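Side-chain contact in peptidyl-prolyl cis-trans isomerase ([Pseudomonas syringae] pv. tomato str. DC3000, PDB 5XB0), which probably catalyses the cis-trans isomerisation of peptide bonds preceding proline, this chain being the FKBP-type C-terminal part of a longer protein: residues 31-36 against 84-89. Numbering follows the deposited sequence.
Sequences DGILMT and WTSALQ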
ATOM      1  N   ASP A  31       9.026  -6.313   4.635  1.00 18.93           N
ATOM      2  CA  ASP A  31       9.063  -4.936   5.136  1.00 16.93           C
ATOM      3  C   ASP A  31       7.759  -4.491   5.802  1.00 18.75           C
ATOM      4  O   ASP A  31       7.429  -3.308   5.799  1.00 17.96           O
ATOM      5  CB  ASP A  31       9.428  -3.979   3.997  1.00 14.85           C
ATOM      6  CG  ASP A  31      10.816  -4.250   3.436  1.00 21.24           C
ATOM      7  OD1 ASP A  31      11.721  -4.604   4.231  1.00 22.41           O
ATOM      8  OD2 ASP A  31      11.009  -4.119   2.209  1.00 19.88           O
ATOM      9  N   GLY A  32       7.032  -5.442   6.374  1.00 15.47           N
ATOM     10  CA  GLY A  32       5.874  -5.112   7.190  1.00 16.27           C
ATOM     11  C   GLY A  32       4.577  -4.813   6.448  1.00 14.65           C
ATOM     12  O   GLY A  32       3.582  -4.466   7.082  1.00 16.48           O
ATOM     13  N   ILE A  33       4.571  -4.942   5.127  1.00 14.83           N
ATOM     14  CA  ILE A  33       3.341  -4.746   4.361  1.00 14.16           C
ATOM     15  C   ILE A  33       2.389  -5.904   4.638  1.00 14.05           C
ATOM     16  O   ILE A  33       2.803  -7.071   4.644  1.00 17.23           O
ATOM     17  CB  ILE A  33       3.608  -4.625   2.833  1.00 14.19           C
ATOM     18  CG1 ILE A  33       4.202  -3.258   2.489  1.00 19.10           C
ATOM     19  CG2 ILE A  33       2.301  -4.753   2.043  1.00 15.33           C
ATOM     20  CD1 ILE A  33       5.633  -3.060   2.887  1.00 18.63           C
ATOM     21  N   LEU A  34       1.118  -5.583   4.877  1.00 13.60           N
ATOM     22  CA  LEU A  34       0.107  -6.586   5.197  1.00 12.15           C
ATOM     23  C   LEU A  34      -0.884  -6.738   4.060  1.00 16.96           C
ATOM     24  O   LEU A  34      -1.491  -5.762   3.631  1.00 19.43           O
ATOM     25  CB  LEU A  34      -0.639  -6.207   6.471  1.00 12.76           C
ATOM     26  CG  LEU A  34       0.239  -5.853   7.669  1.00 13.26           C
ATOM     27  CD1 LEU A  34      -0.594  -5.243   8.801  1.00 17.17           C
ATOM     28  CD2 LEU A  34       0.985  -7.086   8.169  1.00 14.20           C
ATOM     29  N   MET A  35      -1.067  -7.967   3.601  1.00 12.30           N
ATOM     30  CA  MET A  35      -1.905  -8.226   2.447  1.00 13.25           C
ATOM     31  C   MET A  35      -3.097  -9.095   2.810  1.00 14.72           C
ATOM     32  O   MET A  35      -2.975 -10.097   3.540  1.00 14.89           O
ATOM     33  CB  MET A  35      -1.082  -8.904   1.341  1.00 14.23           C
ATOM     34  CG  MET A  35      -1.843  -9.164   0.044  1.00 15.24           C
ATOM     35  SD  MET A  35      -2.756 -10.723   0.009  1.00 17.80           S
ATOM     36  CE  MET A  35      -1.421 -11.883  -0.269  1.00 19.49           C
ATOM     37  N   THR A  36      -4.250  -8.715   2.283  1.00 12.04           N
ATOM     38  CA  THR A  36      -5.434  -9.557   2.322  1.00 12.35           C
ATOM     39  C   THR A  36      -5.907  -9.779   0.891  1.00 14.66           C
ATOM     40  O   THR A  36      -6.035  -8.820   0.139  1.00 15.71           O
ATOM     41  CB  THR A  36      -6.561  -8.918   3.139  1.00 14.80           C
ATOM     42  OG1 THR A  36      -6.059  -8.500   4.417  1.00 16.71           O
ATOM     43  CG2 THR A  36      -7.704  -9.915   3.341  1.00 18.55           C
ATOM     44  N   TRP A  84       4.767  -0.504  -2.451  1.00 12.75           N
ATOM     45  CA  TRP A  84       4.257  -1.078  -3.705  1.00 12.63           C
ATOM     46  C   TRP A  84       5.341  -1.898  -4.406  1.00 13.61           C
ATOM     47  O   TRP A  84       5.086  -2.990  -4.920  1.00 13.51           O
ATOM     48  CB  TRP A  84       3.763   0.014  -4.661  1.00 12.17           C
ATOM     49  CG  TRP A  84       2.359   0.509  -4.426  1.00 13.14           C
ATOM     50  CD1 TRP A  84       1.723   0.652  -3.228  1.00 15.17           C
ATOM     51  CD2 TRP A  84       1.433   0.931  -5.429  1.00 15.19           C
ATOM     52  NE1 TRP A  84       0.449   1.138  -3.425  1.00 15.39           N
ATOM     53  CE2 TRP A  84       0.252   1.322  -4.769  1.00 16.08           C
ATOM     54  CE3 TRP A  84       1.493   1.020  -6.827  1.00 20.10           C
ATOM     55  CZ2 TRP A  84      -0.868   1.786  -5.458  1.00 19.14           C
ATOM     56  CZ3 TRP A  84       0.374   1.484  -7.515  1.00 21.47           C
ATOM     57  CH2 TRP A  84      -0.786   1.864  -6.826  1.00 17.73           C
ATOM     58  N   THR A  85       6.551  -1.348  -4.450  1.00 12.79           N
ATOM     59  CA  THR A  85       7.655  -2.020  -5.120  1.00 13.91           C
ATOM     60  C   THR A  85       7.836  -3.456  -4.644  1.00 13.83           C
ATOM     61  O   THR A  85       7.960  -4.378  -5.440  1.00 14.91           O
ATOM     62  CB  THR A  85       8.966  -1.266  -4.906  1.00 14.28           C
ATOM     63  OG1 THR A  85       8.805   0.090  -5.338  1.00 17.21           O
ATOM     64  CG2 THR A  85      10.084  -1.925  -5.714  1.00 15.95           C
ATOM     65  N   SER A  86       7.869  -3.642  -3.333  1.00 14.98           N
ATOM     66  CA  SER A  86       8.084  -4.972  -2.799  1.00 16.51           C
ATOM     67  C   SER A  86       6.817  -5.811  -2.863  1.00 14.50           C
ATOM     68  O   SER A  86       6.861  -6.962  -3.270  1.00 16.36           O
ATOM     69  CB  SER A  86       8.594  -4.903  -1.359  1.00 18.76           C
ATOM     70  OG  SER A  86       7.719  -4.144  -0.552  1.00 18.39           O
ATOM     71  N   ALA A  87       5.692  -5.248  -2.441  1.00 14.68           N
ATOM     72  CA  ALA A  87       4.499  -6.073  -2.300  1.00 13.26           C
ATOM     73  C   ALA A  87       3.999  -6.567  -3.652  1.00 14.39           C
ATOM     74  O   ALA A  87       3.610  -7.728  -3.791  1.00 13.11           O
ATOM     75  CB  ALA A  87       3.399  -5.303  -1.580  1.00 13.80           C
ATOM     76  N   LEU A  88       4.023  -5.696  -4.656  1.00 14.88           N
ATOM     77  CA  LEU A  88       3.362  -6.050  -5.911  1.00 15.08           C
ATOM     78  C   LEU A  88       4.138  -7.105  -6.709  1.00 14.15           C
ATOM     79  O   LEU A  88       3.581  -7.757  -7.597  1.00 13.62           O
ATOM     80  CB  LEU A  88       3.115  -4.800  -6.750  1.00 14.56           C
ATOM     81  CG  LEU A  88       2.103  -3.823  -6.143  1.00 13.74           C
ATOM     82  CD1 LEU A  88       1.784  -2.673  -7.108  1.00 15.65           C
ATOM     83  CD2 LEU A  88       0.823  -4.552  -5.729  1.00 18.88           C
ATOM     84  N   GLN A  89       5.410  -7.320  -6.378  1.00 13.10           N
ATOM     85  CA  GLN A  89       6.152  -8.414  -7.019  1.00 12.43           C
ATOM     86  C   GLN A  89       5.558  -9.785  -6.697  1.00 13.66           C
ATOM     87  O   GLN A  89       5.849 -10.769  -7.382  1.00 17.04           O
ATOM     88  CB  GLN A  89       7.617  -8.380  -6.592  1.00 14.32           C
ATOM     89  CG  GLN A  89       8.374  -7.231  -7.214  1.00 16.22           C
ATOM     90  CD  GLN A  89       9.803  -7.171  -6.727  1.00 19.14           C
ATOM     91  OE1 GLN A  89      10.617  -8.055  -7.026  1.00 21.18           O
ATOM     92  NE2 GLN A  89      10.112  -6.143  -5.946  1.00 18.32           N
TER
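Ile33 meets the helix 82-87 with two separate carbons. Its branch methyl CG2 lies 3.8 Å from CB of Ala87, an apolar contact between two buried residues, while the tip of the longer arm, CD1, stands 4.2 Å from OG of Ser86. The torsions account for this division: chi1 of -75° sets CG1 beside the backbone N and CG2 anti to it, facing Ala87, and chi2 of 74° then carries CD1 toward Ser86. At the more exposed margin, OD2 of Asp31 comes only to 4.3 Å from OG of Ser86, too far for a hydrogen bond. No hydrogen bond links the segments, and with 130 Å² buried in total the contact is small and rests on side-chain packing. In the second shell, Ser86 OG makes a weak hydrogen bond back to Ser82 O, one turn earlier. Leu99 on strand 96-101 also touches Ala87, and Gln105 packs against Asp31 and Ile33. The contact thus joins the lead-in to strand 34-37, paired antiparallel with strand 96-101, to the short helix packed against the curved FKBP sheet. As in other FKBPs, this helix carries the tryptophan that probably floors the proline pocket; here Trp84 meets Tyr56 and Phe124 edge-to-face.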